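Side-chain contacts in malonate decarboxylase subunit alpha (Acinetobacter baumannii ATCC 17978, PDB 6MPR), which probably acts as the acyl-carrier-protein transferase subunit of malonate decarboxylase, exchanging the acetyl group on the carrier for malonate: residues A[465-469]-A[470-474]; A[523-527]-A[528-532]; A[354-357]-A[358-362]; A[288-291]-A[292-296]; A[240-244]-A[245-249]. All blocks are in the same frame, centred on the assembly; numbering follows the deposited sequence.

Contact 1: A[465-469]-A[470-474]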
loop_
_atom_site.group_PDB
_atom_site.type_symbol
_atom_site.label_atom_id
_atom_site.label_comp_id
_atom_site.label_asym_id
_atom_site.label_seq_id
_atom_site.Cartn_x
_atom_site.Cartn_y
_atom_site.Cartn_z
ATOM N N ILE A 465 7.293 12.959 -13.537
ATOM C CA ILE A 465 6.308 13.850 -12.926
ATOM C C ILE A 465 6.077 13.389 -11.496
ATOM O O ILE A 465 5.698 12.235 -11.273
ATOM C CB ILE A 465 4.980 13.835 -13.703
ATOM C CG1 ILE A 465 5.185 14.260 -15.152
ATOM C CG2 ILE A 465 3.934 14.683 -12.997
ATOM C CD1 ILE A 465 5.984 15.504 -15.295
ATOM N N MET A 466 6.278 14.289 -10.534
ATOM C CA MET A 466 6.041 13.950 -9.139
ATOM C C MET A 466 4.545 13.837 -8.852
ATOM O O MET A 466 4.080 12.830 -8.305
ATOM C CB MET A 466 6.698 15.007 -8.248
ATOM C CG MET A 466 6.669 14.679 -6.792
ATOM S SD MET A 466 7.659 15.857 -5.830
ATOM C CE MET A 466 6.691 17.344 -6.077
ATOM N N ILE A 467 3.765 14.840 -9.257
ATOM C CA ILE A 467 2.330 14.877 -8.999
ATOM C C ILE A 467 1.651 15.365 -10.267
ATOM O O ILE A 467 1.974 16.454 -10.762
ATOM C CB ILE A 467 1.982 15.797 -7.820
ATOM C CG1 ILE A 467 2.500 15.209 -6.499
ATOM C CG2 ILE A 467 0.477 15.959 -7.678
ATOM C CD1 ILE A 467 2.330 16.165 -5.348
ATOM N N TYR A 468 0.719 14.569 -10.794
ATOM C CA TYR A 468 0.005 14.949 -12.004
ATOM C C TYR A 468 -1.054 15.999 -11.707
ATOM O O TYR A 468 -1.678 16.013 -10.643
ATOM C CB TYR A 468 -0.634 13.733 -12.688
ATOM C CG TYR A 468 0.405 12.935 -13.461
ATOM C CD1 TYR A 468 1.164 11.958 -12.833
ATOM C CD2 TYR A 468 0.641 13.191 -14.803
ATOM C CE1 TYR A 468 2.130 11.243 -13.519
ATOM C CE2 TYR A 468 1.598 12.468 -15.506
ATOM C CZ TYR A 468 2.342 11.495 -14.848
ATOM O OH TYR A 468 3.305 10.766 -15.499
ATOM N N GLY A 469 -1.248 16.893 -12.678
ATOM C CA GLY A 469 -2.158 18.008 -12.473
ATOM C C GLY A 469 -3.561 17.570 -12.108
ATOM O O GLY A 469 -4.237 18.222 -11.309
ATOM N N ASP A 470 -4.018 16.459 -12.684
ATOM C CA ASP A 470 -5.366 15.992 -12.392
ATOM C C ASP A 470 -5.508 15.428 -10.980
ATOM O O ASP A 470 -6.643 15.219 -10.538
ATOM C CB ASP A 470 -5.786 14.953 -13.435
ATOM C CG ASP A 470 -4.631 14.031 -13.850
ATOM O OD1 ASP A 470 -3.666 14.491 -14.522
ATOM O OD2 ASP A 470 -4.680 12.837 -13.486
ATOM N N ASP A 471 -4.403 15.195 -10.261
ATOM C CA ASP A 471 -4.456 14.765 -8.864
ATOM C C ASP A 471 -4.436 15.917 -7.877
ATOM O O ASP A 471 -4.658 15.696 -6.678
ATOM C CB ASP A 471 -3.288 13.820 -8.558
ATOM C CG ASP A 471 -3.557 12.424 -9.041
ATOM O OD1 ASP A 471 -4.666 11.911 -8.762
ATOM O OD2 ASP A 471 -2.692 11.853 -9.730
ATOM N N VAL A 472 -4.182 17.137 -8.338
ATOM C CA VAL A 472 -4.116 18.287 -7.446
ATOM C C VAL A 472 -5.530 18.798 -7.206
ATOM O O VAL A 472 -6.234 19.161 -8.152
ATOM C CB VAL A 472 -3.226 19.394 -8.032
ATOM C CG1 VAL A 472 -3.212 20.617 -7.084
ATOM C CG2 VAL A 472 -1.816 18.870 -8.316
ATOM N N THR A 473 -5.946 18.826 -5.939
ATOM C CA THR A 473 -7.223 19.444 -5.586
ATOM C C THR A 473 -7.076 20.915 -5.200
ATOM O O THR A 473 -8.021 21.696 -5.387
ATOM C CB THR A 473 -7.892 18.679 -4.436
ATOM O OG1 THR A 473 -7.036 18.673 -3.280
ATOM C CG2 THR A 473 -8.202 17.249 -4.852
ATOM N N HIS A 474 -5.910 21.319 -4.695
ATOM C CA HIS A 474 -5.693 22.682 -4.210
ATOM C C HIS A 474 -4.305 23.157 -4.613
ATOM O O HIS A 474 -3.319 22.474 -4.321
ATOM C CB HIS A 474 -5.797 22.759 -2.681
ATOM C CG HIS A 474 -7.151 22.417 -2.134
ATOM N ND1 HIS A 474 -7.625 21.121 -2.074
ATOM C CD2 HIS A 474 -8.130 23.202 -1.622
ATOM C CE1 HIS A 474 -8.829 21.121 -1.525
ATOM N NE2 HIS A 474 -9.162 22.374 -1.251
HETATM O O HOH W 1 -0.097 12.269 -9.043
#
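A tight 3-10 turn joins Tyr468 and Gly469 to Asp471 and Val472 at the interface with the second subunit. Two backbone bonds, each spanning three residues, close it. Asp471 N donates to Tyr468 O at 2.9 Å, and Val472 N donates to Gly469 O at 3.2 Å. Asp470 has chi1 38°, with CG lodged between its own N and C. This turns the carboxylate back, so that OD1 lies 3.6 Å from Tyr468 CB. Asp471 comes to the same CB from the next position, its OD2 at 4.1 Å. A water closes a further link, accepting from Tyr468 N at 3.0 Å and donating to Asp471 OD2 at 2.7 Å. The apolar contact lies beside these. Ile467 CG2 meets Val472 CG2 at 3.8 Å, the two side chains at about a right angle. In one of its two conformers, Ile465 probably lies over a face of the Tyr468 ring. The two neighbouring carboxylates face Arg399 and Arg425 of the second subunit and form salt bridges with both. This probably favours their charged form. Asp471 OD1 also accepts from Asp397 N of its own chain. Just before the turn, Met466 and Ile467 form a classic beta bulge opposite Ser377. The piece follows helix 450-458 and runs into strand 474-477 at His474, with Met466 and Ile467 packed on Gln432 of strand 429-433.

Contact 2: A[523-527]-A[528-532]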
loop_
_atom_site.group_PDB
_atom_site.type_symbol
_atom_site.label_atom_id
_atom_site.label_comp_id
_atom_site.label_asym_id
_atom_site.label_seq_id
_atom_site.Cartn_x
_atom_site.Cartn_y
_atom_site.Cartn_z
ATOM N N LEU A 523 -13.895 30.224 -6.489
ATOM C CA LEU A 523 -12.934 29.285 -7.064
ATOM C C LEU A 523 -11.485 29.676 -6.785
ATOM O O LEU A 523 -10.595 28.813 -6.821
ATOM C CB LEU A 523 -13.161 29.185 -8.571
ATOM C CG LEU A 523 -14.486 28.581 -9.022
ATOM C CD1 LEU A 523 -14.637 28.763 -10.529
ATOM C CD2 LEU A 523 -14.510 27.119 -8.665
ATOM N N VAL A 524 -11.233 30.955 -6.534
ATOM C CA VAL A 524 -9.943 31.469 -6.106
ATOM C C VAL A 524 -10.186 32.317 -4.870
ATOM O O VAL A 524 -11.162 33.071 -4.822
ATOM C CB VAL A 524 -9.272 32.304 -7.219
ATOM C CG1 VAL A 524 -8.054 33.042 -6.688
ATOM C CG2 VAL A 524 -8.898 31.405 -8.395
ATOM N N VAL A 525 -9.312 32.201 -3.875
ATOM C CA VAL A 525 -9.334 33.079 -2.717
ATOM C C VAL A 525 -7.971 33.738 -2.559
ATOM O O VAL A 525 -6.936 33.064 -2.556
ATOM C CB VAL A 525 -9.737 32.344 -1.420
ATOM C CG1 VAL A 525 -11.197 31.953 -1.464
ATOM C CG2 VAL A 525 -8.856 31.132 -1.180
ATOM N N PHE A 526 -7.980 35.065 -2.458
ATOM C CA PHE A 526 -6.854 35.864 -2.008
ATOM C C PHE A 526 -6.884 35.943 -0.484
ATOM O O PHE A 526 -7.900 35.620 0.134
ATOM C CB PHE A 526 -6.941 37.266 -2.611
ATOM C CG PHE A 526 -6.628 37.331 -4.092
ATOM C CD1 PHE A 526 -6.237 36.198 -4.800
ATOM C CD2 PHE A 526 -6.689 38.549 -4.773
ATOM C CE1 PHE A 526 -5.941 36.270 -6.161
ATOM C CE2 PHE A 526 -6.393 38.632 -6.129
ATOM C CZ PHE A 526 -6.009 37.486 -6.826
ATOM N N PRO A 527 -5.784 36.354 0.161
ATOM C CA PRO A 527 -5.818 36.465 1.632
ATOM C C PRO A 527 -7.019 37.242 2.159
ATOM O O PRO A 527 -7.632 36.831 3.154
ATOM C CB PRO A 527 -4.493 37.167 1.949
ATOM C CG PRO A 527 -3.587 36.734 0.844
ATOM C CD PRO A 527 -4.437 36.633 -0.380
ATOM N N GLU A 528 -7.400 38.337 1.492
ATOM C CA GLU A 528 -8.527 39.133 1.980
ATOM C C GLU A 528 -9.833 38.341 1.984
ATOM O O GLU A 528 -10.677 38.549 2.867
ATOM C CB GLU A 528 -8.682 40.402 1.140
ATOM C CG GLU A 528 -8.425 40.207 -0.341
ATOM C CD GLU A 528 -7.074 40.761 -0.778
ATOM O OE1 GLU A 528 -7.066 41.846 -1.399
ATOM O OE2 GLU A 528 -6.028 40.119 -0.490
ATOM N N ASP A 529 -10.016 37.433 1.016
ATOM C CA ASP A 529 -11.226 36.615 0.944
ATOM C C ASP A 529 -11.335 35.624 2.092
ATOM O O ASP A 529 -12.416 35.071 2.313
ATOM C CB ASP A 529 -11.279 35.841 -0.380
ATOM C CG ASP A 529 -11.162 36.742 -1.601
ATOM O OD1 ASP A 529 -11.842 37.783 -1.649
ATOM O OD2 ASP A 529 -10.392 36.407 -2.527
ATOM N N LEU A 530 -10.242 35.359 2.805
ATOM C CA LEU A 530 -10.273 34.494 3.974
ATOM C C LEU A 530 -10.212 35.282 5.277
ATOM O O LEU A 530 -10.043 34.684 6.344
ATOM C CB LEU A 530 -9.122 33.484 3.914
ATOM C CG LEU A 530 -9.069 32.542 2.706
ATOM C CD1 LEU A 530 -7.722 31.847 2.636
ATOM C CD2 LEU A 530 -10.199 31.510 2.747
ATOM N N GLY A 531 -10.337 36.605 5.212
ATOM C CA GLY A 531 -10.212 37.425 6.405
ATOM C C GLY A 531 -8.791 37.588 6.897
ATOM O O GLY A 531 -8.575 37.810 8.093
ATOM N N ILE A 532 -7.808 37.489 6.008
ATOM C CA ILE A 532 -6.405 37.529 6.401
ATOM C C ILE A 532 -5.779 38.801 5.852
ATOM O O ILE A 532 -5.791 39.038 4.639
ATOM C CB ILE A 532 -5.650 36.281 5.922
ATOM C CG1 ILE A 532 -6.220 35.046 6.606
ATOM C CG2 ILE A 532 -4.162 36.406 6.227
ATOM C CD1 ILE A 532 -5.755 33.730 5.996
#
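Asp529 folds back on Phe526 and accepts a hydrogen bond from its backbone N-H. OD2 lies 2.8 Å from Phe526 N, with a fairly straight N-H...O angle of 159°. The donor arrives on the anti side of the carboxylate, somewhat out of its plane. Asp529 reaches this place because CG lies beside its own N, with chi1 -55°. The Phe526 side chain runs alongside and points the same way, its ring only 26° from the carboxylate plane. In Glu528 CG sits between its own N and C, and the chain bends again at chi2. Together these bring OE2 to 3.7 Å from Phe526 CB and 3.8 Å from Pro527 CD. OE2 also has a long, weak ion pair with Arg534. Val525 CG2 meets Leu530 CD1 at 4.0 Å, the two side chains at about a right angle. Pro527 O accepts twice, from Ile532 N at 2.9 Å and from Leu530 N at 3.0 Å. The return bond from Asp529 N to Phe526 O is weak. The segment leads from edge strand 524-525 into a 3-10 turn. OD1 of Asp529 has a salt bridge to Arg519 of helix 512-520. The carboxylate therefore holds the turn with one oxygen and that helix with the other, which is consistent with a charged aspartate.

Contact 3: A[354-357]-A[358-362]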
loop_
_atom_site.group_PDB
_atom_site.type_symbol
_atom_site.label_atom_id
_atom_site.label_comp_id
_atom_site.label_asym_id
_atom_site.label_seq_id
_atom_site.Cartn_x
_atom_site.Cartn_y
_atom_site.Cartn_z
ATOM N N GLN A 354 3.510 4.884 4.770
ATOM C CA GLN A 354 3.179 5.300 3.403
ATOM C C GLN A 354 1.832 4.740 2.962
ATOM O O GLN A 354 1.049 5.437 2.307
ATOM C CB GLN A 354 4.272 4.851 2.440
ATOM C CG GLN A 354 5.517 5.719 2.447
ATOM C CD GLN A 354 5.309 7.026 1.722
ATOM O OE1 GLN A 354 4.579 7.084 0.732
ATOM N NE2 GLN A 354 5.944 8.086 2.208
ATOM N N LEU A 355 1.541 3.478 3.312
ATOM C CA LEU A 355 0.228 2.916 2.994
ATOM C C LEU A 355 -0.893 3.735 3.634
ATOM O O LEU A 355 -1.897 4.054 2.981
ATOM C CB LEU A 355 0.152 1.463 3.457
ATOM C CG LEU A 355 -0.984 0.653 2.832
ATOM C CD1 LEU A 355 -0.880 0.663 1.298
ATOM C CD2 LEU A 355 -0.961 -0.768 3.378
ATOM N N ALA A 356 -0.750 4.071 4.918
ATOM C CA ALA A 356 -1.752 4.920 5.559
ATOM C C ALA A 356 -1.814 6.285 4.898
ATOM O O ALA A 356 -2.897 6.865 4.758
ATOM C CB ALA A 356 -1.462 5.068 7.052
ATOM N N GLY A 357 -0.662 6.817 4.489
ATOM C CA GLY A 357 -0.664 8.099 3.805
ATOM C C GLY A 357 -1.469 8.074 2.521
ATOM O O GLY A 357 -2.022 9.095 2.108
ATOM N N GLN A 358 -1.524 6.921 1.858
ATOM C CA GLN A 358 -2.352 6.793 0.660
ATOM C C GLN A 358 -3.827 6.592 1.011
ATOM O O GLN A 358 -4.702 7.305 0.510
ATOM C CB GLN A 358 -1.873 5.617 -0.198
ATOM C CG GLN A 358 -2.895 5.338 -1.311
ATOM C CD GLN A 358 -2.626 4.078 -2.111
ATOM O OE1 GLN A 358 -3.461 3.681 -2.920
ATOM N NE2 GLN A 358 -1.470 3.459 -1.907
ATOM N N TYR A 359 -4.121 5.606 1.855
ATOM C CA TYR A 359 -5.479 5.098 1.996
ATOM C C TYR A 359 -6.243 5.655 3.184
ATOM O O TYR A 359 -7.475 5.568 3.191
ATOM C CB TYR A 359 -5.458 3.570 2.138
ATOM C CG TYR A 359 -5.665 2.804 0.867
ATOM C CD1 TYR A 359 -6.842 2.921 0.146
ATOM C CD2 TYR A 359 -4.705 1.931 0.405
ATOM C CE1 TYR A 359 -7.041 2.197 -1.016
ATOM C CE2 TYR A 359 -4.900 1.200 -0.746
ATOM C CZ TYR A 359 -6.073 1.340 -1.447
ATOM O OH TYR A 359 -6.270 0.611 -2.587
ATOM N N ALA A 360 -5.564 6.176 4.204
ATOM C CA ALA A 360 -6.217 6.458 5.476
ATOM C C ALA A 360 -6.249 7.922 5.890
ATOM O O ALA A 360 -6.959 8.245 6.849
ATOM C CB ALA A 360 -5.552 5.650 6.604
ATOM N N VAL A 361 -5.531 8.825 5.221
ATOM C CA VAL A 361 -5.541 10.221 5.645
ATOM C C VAL A 361 -6.301 11.084 4.637
ATOM O O VAL A 361 -6.413 10.764 3.445
ATOM C CB VAL A 361 -4.134 10.805 5.898
ATOM C CG1 VAL A 361 -3.359 9.952 6.912
ATOM C CG2 VAL A 361 -3.368 10.997 4.608
ATOM N N ASP A 362 -6.813 12.212 5.142
ATOM C CA ASP A 362 -7.624 13.121 4.332
ATOM C C ASP A 362 -6.798 13.894 3.315
ATOM O O ASP A 362 -7.330 14.310 2.279
ATOM C CB ASP A 362 -8.322 14.162 5.219
ATOM C CG ASP A 362 -9.453 13.602 6.034
ATOM O OD1 ASP A 362 -10.009 12.535 5.688
ATOM O OD2 ASP A 362 -9.824 14.282 7.019
#
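Gln358 packs against Leu355 and Gly357 through both backbone and side chain. Its N donates to Gln354 O at 3.0 Å and weakly to Leu355 O. Its CB rests 3.5 Å from that same Leu355 O. The side chain is fully extended, with CG opposite the backbone N (chi1 170°). This carries NE2 past Leu355, 4.3 Å from its CD1, and sets OE1 over one face of the Tyr359 ring, toward the rim. OE1 also accepts from NE2 of Gln358 of the second subunit, so the same residue of both chains meets at the interface. Residues 354-359 are the C-terminal end of helix 350-359; a short loop then leads to strand 363-366. Leu355 meets Tyr359 twice, by backbone and by side chain. Its O accepts from Tyr359 N at 2.9 Å, and its CD1 touches the edge of the Tyr359 ring at CD2, 4.1 Å away. The OH of that ring is hydrogen-bonded to Asn393 OD1 of the second subunit. Gly357 offers only backbone. Val361 CG2 lies against its O at 3.4 Å, and that oxygen also accepts from Lys428 NZ. Next to it, Ala360 N closes on Ala356 O at 2.8 Å, and Ala356 CB touches Ala360 CB at 4.2 Å.

Contact 4: A[288-291]-A[292-296]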
loop_
_atom_site.group_PDB
_atom_site.type_symbol
_atom_site.label_atom_id
_atom_site.label_comp_id
_atom_site.label_asym_id
_atom_site.label_seq_id
_atom_site.Cartn_x
_atom_site.Cartn_y
_atom_site.Cartn_z
ATOM N N LEU A 288 -8.836 30.636 15.987
ATOM C CA LEU A 288 -9.989 30.235 15.188
ATOM C C LEU A 288 -10.859 29.198 15.892
ATOM O O LEU A 288 -11.876 28.775 15.325
ATOM C CB LEU A 288 -9.524 29.678 13.826
ATOM C CG LEU A 288 -8.737 30.641 12.928
ATOM C CD1 LEU A 288 -8.232 29.928 11.680
ATOM C CD2 LEU A 288 -9.585 31.864 12.558
ATOM N N GLY A 289 -10.477 28.776 17.101
ATOM C CA GLY A 289 -11.246 27.804 17.859
ATOM C C GLY A 289 -11.175 26.389 17.328
ATOM O O GLY A 289 -12.115 25.611 17.532
ATOM N N LEU A 290 -10.075 26.022 16.670
ATOM C CA LEU A 290 -10.024 24.790 15.894
ATOM C C LEU A 290 -9.380 23.604 16.612
ATOM O O LEU A 290 -9.259 22.533 16.000
ATOM C CB LEU A 290 -9.290 25.043 14.568
ATOM C CG LEU A 290 -9.970 26.021 13.603
ATOM C CD1 LEU A 290 -9.079 26.289 12.374
ATOM C CD2 LEU A 290 -11.336 25.513 13.189
ATOM N N LYS A 291 -8.957 23.744 17.874
ATOM C CA LYS A 291 -8.274 22.626 18.522
ATOM C C LYS A 291 -9.221 21.443 18.660
ATOM O O LYS A 291 -10.365 21.598 19.099
ATOM C CB LYS A 291 -7.729 23.015 19.895
ATOM C CG LYS A 291 -7.008 21.850 20.593
ATOM C CD LYS A 291 -6.666 22.153 22.046
ATOM C CE LYS A 291 -5.760 23.370 22.159
ATOM N NZ LYS A 291 -5.465 23.716 23.582
ATOM N N GLY A 292 -8.745 20.262 18.283
ATOM C CA GLY A 292 -9.565 19.074 18.288
ATOM C C GLY A 292 -10.536 18.950 17.134
ATOM O O GLY A 292 -11.190 17.903 17.011
ATOM N N LYS A 293 -10.655 19.972 16.284
ATOM C CA LYS A 293 -11.557 19.938 15.137
ATOM C C LYS A 293 -10.849 19.652 13.829
ATOM O O LYS A 293 -11.525 19.344 12.841
ATOM C CB LYS A 293 -12.294 21.273 14.986
ATOM C CG LYS A 293 -13.143 21.623 16.187
ATOM C CD LYS A 293 -13.875 22.931 15.973
ATOM C CE LYS A 293 -14.469 23.422 17.284
ATOM N NZ LYS A 293 -14.865 24.852 17.161
ATOM N N ILE A 294 -9.522 19.814 13.788
ATOM C CA ILE A 294 -8.710 19.574 12.601
ATOM C C ILE A 294 -7.363 19.016 13.043
ATOM O O ILE A 294 -6.903 19.244 14.165
ATOM C CB ILE A 294 -8.478 20.834 11.736
ATOM C CG1 ILE A 294 -7.693 21.890 12.527
ATOM C CG2 ILE A 294 -9.817 21.432 11.253
ATOM C CD1 ILE A 294 -7.201 23.045 11.685
ATOM N N CYS A 295 -6.728 18.281 12.135
ATOM C CA CYS A 295 -5.321 17.899 12.277
ATOM C C CYS A 295 -5.072 17.050 13.523
ATOM O O CYS A 295 -4.108 17.271 14.265
ATOM C CB CYS A 295 -4.420 19.136 12.290
ATOM S SG CYS A 295 -4.580 20.210 10.839
ATOM N N ARG A 296 -5.908 16.029 13.712
ATOM C CA ARG A 296 -5.804 15.162 14.883
ATOM C C ARG A 296 -4.842 13.997 14.681
ATOM O O ARG A 296 -4.050 13.681 15.581
ATOM C CB ARG A 296 -7.185 14.635 15.257
ATOM C CG ARG A 296 -8.128 15.739 15.692
ATOM C CD ARG A 296 -9.378 15.176 16.336
ATOM N NE ARG A 296 -10.228 14.523 15.354
ATOM C CZ ARG A 296 -10.514 13.227 15.347
ATOM N NH1 ARG A 296 -10.026 12.431 16.293
ATOM N NH2 ARG A 296 -11.300 12.730 14.398
HETATM O O HOH W 2 -14.012 27.094 15.405
#
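Lys293 reaches back over the turn to Gly289. Its chain is extended beyond CG, and NZ donates to Gly289 O at 2.9 Å, the donor tilted 26° from the carbonyl plane. CE passes the same oxygen at 3.2 Å. A water links further back: it accepts from Lys293 NZ at 3.0 Å and donates to Leu288 O at 2.7 Å. The ammonium group thus sits beside the carbonyls at the C-terminal end of helix 272-287, where the helix dipole would probably favour its charge. The other lysine turns elsewhere, with Lys291 NZ donating a hydrogen bond to Thr312 O. The helix stops at Gly289 in a Schellman motif, whose positive phi suits glycine. A second turn follows at once. Lys293 N donates to Leu290 O at 2.9 Å, with Lys291 and Gly292 at the corners in the angles of a type II beta turn. Gly292 has the positive phi that this turn needs. Apolar packing lies to one side. Ile294 has chi1 63°, so CG1 sits between its own N and C, and its CD1 comes to 3.8 Å from Leu290 CD1 and 4.1 Å from Leu290 CB. Trp314 packs on both of these side chains and on Lys291. The aliphatic part of Lys291 runs past Gly292 N. Beyond the turn the chain enters strand 297-299.

Contact 5: A[240-244]-A[245-249]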
loop_
_atom_site.group_PDB
_atom_site.type_symbol
_atom_site.label_atom_id
_atom_site.label_comp_id
_atom_site.label_asym_id
_atom_site.label_seq_id
_atom_site.Cartn_x
_atom_site.Cartn_y
_atom_site.Cartn_z
ATOM N N LYS A 240 13.978 29.500 12.988
ATOM C CA LYS A 240 14.530 30.841 12.799
ATOM C C LYS A 240 14.524 31.264 11.336
ATOM O O LYS A 240 14.534 32.470 11.056
ATOM C CB LYS A 240 15.954 30.936 13.352
ATOM C CG LYS A 240 17.015 30.371 12.416
ATOM C CD LYS A 240 18.433 30.709 12.875
ATOM C CE LYS A 240 19.454 29.918 12.065
ATOM N NZ LYS A 240 20.864 30.347 12.275
ATOM N N HIS A 241 14.485 30.307 10.407
ATOM C CA HIS A 241 14.492 30.575 8.973
ATOM C C HIS A 241 13.096 30.677 8.368
ATOM O O HIS A 241 12.981 30.917 7.162
ATOM C CB HIS A 241 15.283 29.489 8.240
ATOM C CG HIS A 241 16.756 29.558 8.479
ATOM N ND1 HIS A 241 17.522 28.440 8.729
ATOM C CD2 HIS A 241 17.605 30.611 8.506
ATOM C CE1 HIS A 241 18.781 28.803 8.899
ATOM N NE2 HIS A 241 18.858 30.116 8.769
ATOM N N ILE A 242 12.038 30.494 9.161
ATOM C CA ILE A 242 10.687 30.709 8.659
ATOM C C ILE A 242 10.449 32.204 8.469
ATOM O O ILE A 242 10.757 33.019 9.348
ATOM C CB ILE A 242 9.652 30.090 9.615
ATOM C CG1 ILE A 242 9.858 28.576 9.744
ATOM C CG2 ILE A 242 8.245 30.384 9.125
ATOM C CD1 ILE A 242 9.057 27.931 10.885
ATOM N N LYS A 243 9.884 32.573 7.321
ATOM C CA LYS A 243 9.679 33.966 6.961
ATOM C C LYS A 243 8.196 34.337 6.975
ATOM O O LYS A 243 7.328 33.459 7.033
ATOM C CB LYS A 243 10.292 34.239 5.578
ATOM C CG LYS A 243 11.781 33.845 5.512
ATOM C CD LYS A 243 12.486 34.405 4.287
ATOM C CE LYS A 243 12.182 33.592 3.061
ATOM N NZ LYS A 243 12.106 34.455 1.850
ATOM N N PRO A 244 7.871 35.642 6.980
ATOM C CA PRO A 244 6.453 36.044 6.895
ATOM C C PRO A 244 5.673 35.390 5.764
ATOM O O PRO A 244 4.511 35.021 5.967
ATOM C CB PRO A 244 6.545 37.564 6.709
ATOM C CG PRO A 244 7.773 37.943 7.461
ATOM C CD PRO A 244 8.748 36.797 7.256
ATOM N N VAL A 245 6.275 35.230 4.582
ATOM C CA VAL A 245 5.563 34.605 3.464
ATOM C C VAL A 245 5.152 33.172 3.813
ATOM O O VAL A 245 4.068 32.710 3.425
ATOM C CB VAL A 245 6.417 34.663 2.176
ATOM C CG1 VAL A 245 7.717 33.867 2.321
ATOM C CG2 VAL A 245 5.619 34.144 0.977
ATOM N N HIS A 246 6.010 32.439 4.541
ATOM C CA HIS A 246 5.644 31.084 4.954
ATOM C C HIS A 246 4.457 31.114 5.906
ATOM O O HIS A 246 3.561 30.267 5.819
ATOM C CB HIS A 246 6.825 30.383 5.623
ATOM C CG HIS A 246 8.049 30.284 4.764
ATOM N ND1 HIS A 246 9.296 30.661 5.211
ATOM C CD2 HIS A 246 8.221 29.844 3.495
ATOM C CE1 HIS A 246 10.185 30.461 4.254
ATOM N NE2 HIS A 246 9.559 29.961 3.204
ATOM N N VAL A 247 4.450 32.079 6.827
ATOM C CA VAL A 247 3.349 32.229 7.778
ATOM C C VAL A 247 2.047 32.571 7.058
ATOM O O VAL A 247 0.987 32.020 7.369
ATOM C CB VAL A 247 3.709 33.297 8.824
ATOM C CG1 VAL A 247 2.523 33.582 9.744
ATOM C CG2 VAL A 247 4.943 32.877 9.610
ATOM N N LEU A 248 2.108 33.489 6.090
ATOM C CA LEU A 248 0.920 33.858 5.321
ATOM C C LEU A 248 0.323 32.643 4.617
ATOM O O LEU A 248 -0.887 32.397 4.683
ATOM C CB LEU A 248 1.273 34.953 4.307
ATOM C CG LEU A 248 0.176 35.498 3.385
ATOM C CD1 LEU A 248 -0.932 36.178 4.165
ATOM C CD2 LEU A 248 0.789 36.473 2.344
ATOM N N MET A 249 1.165 31.865 3.943
ATOM C CA MET A 249 0.676 30.680 3.249
ATOM C C MET A 249 0.133 29.651 4.234
ATOM O O MET A 249 -0.873 28.988 3.954
ATOM C CB MET A 249 1.800 30.098 2.387
ATOM C CG MET A 249 2.147 30.998 1.197
ATOM S SD MET A 249 3.669 30.495 0.393
ATOM C CE MET A 249 3.155 28.974 -0.378
#
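His246 satisfies the backbone N-H of Lys243 at the start of a helix. Lys243 N donates to His246 ND1 at 2.9 Å, with an N-H...N angle of 168°. ND1 therefore acts as acceptor, and the donor lies 19° out of the imidazole plane. Chi1 -58° puts CG beside its own N and brings the ring toward Lys243 N. Going the other way, His246 N gives only a weak bond to Lys243 O. That oxygen has a better donor in Val247 N, at 3.2 Å. Pro244 O is met by Leu248 N at 2.9 Å, the next regular helical bond. Pro244 itself has no N-H to offer, which suits the first turn. Carbon contacts add to this. Ile242 CG2 meets His246 CB at 3.8 Å, while Lys243 bends at its end so that CE comes to 3.9 Å from His246 CE1. Val245 CG1 covers one ring face. Ile242 O, just before the helix, accepts a hydrogen bond from Arg539 NH1. Lys243 is the N-cap of helix 244-261. His246, at N3, accepts the N-cap N-H, as the N3 side chain does in a capping box; in place of the reciprocal side-chain half stands the weak backbone bond to Lys243 O.

Overall arrangement
Contacts 1 and 3 are the buried ones, and both also touch the second subunit. Contacts 2, 4 and 5 lie partly open within one chain. The mixed sheet ties most of them together: contact 1 leads into strand 474-477, contact 2 leaves strand 524-525, contact 3 precedes strand 363-366, and contact 4 precedes strand 297-299. Only contacts 2 and 5 touch, where Ile532 CG2 packs on Leu248 CD1 of helix 244-261. That helix also borders contact 4. Contact 1 uses salt bridges across subunits; contact 3 uses a glutamine amide and a tyrosine hydroxyl. An aspartate serves contact 2 within the chain, a lysine contact 4 and a histidine contact 5, both at helix ends.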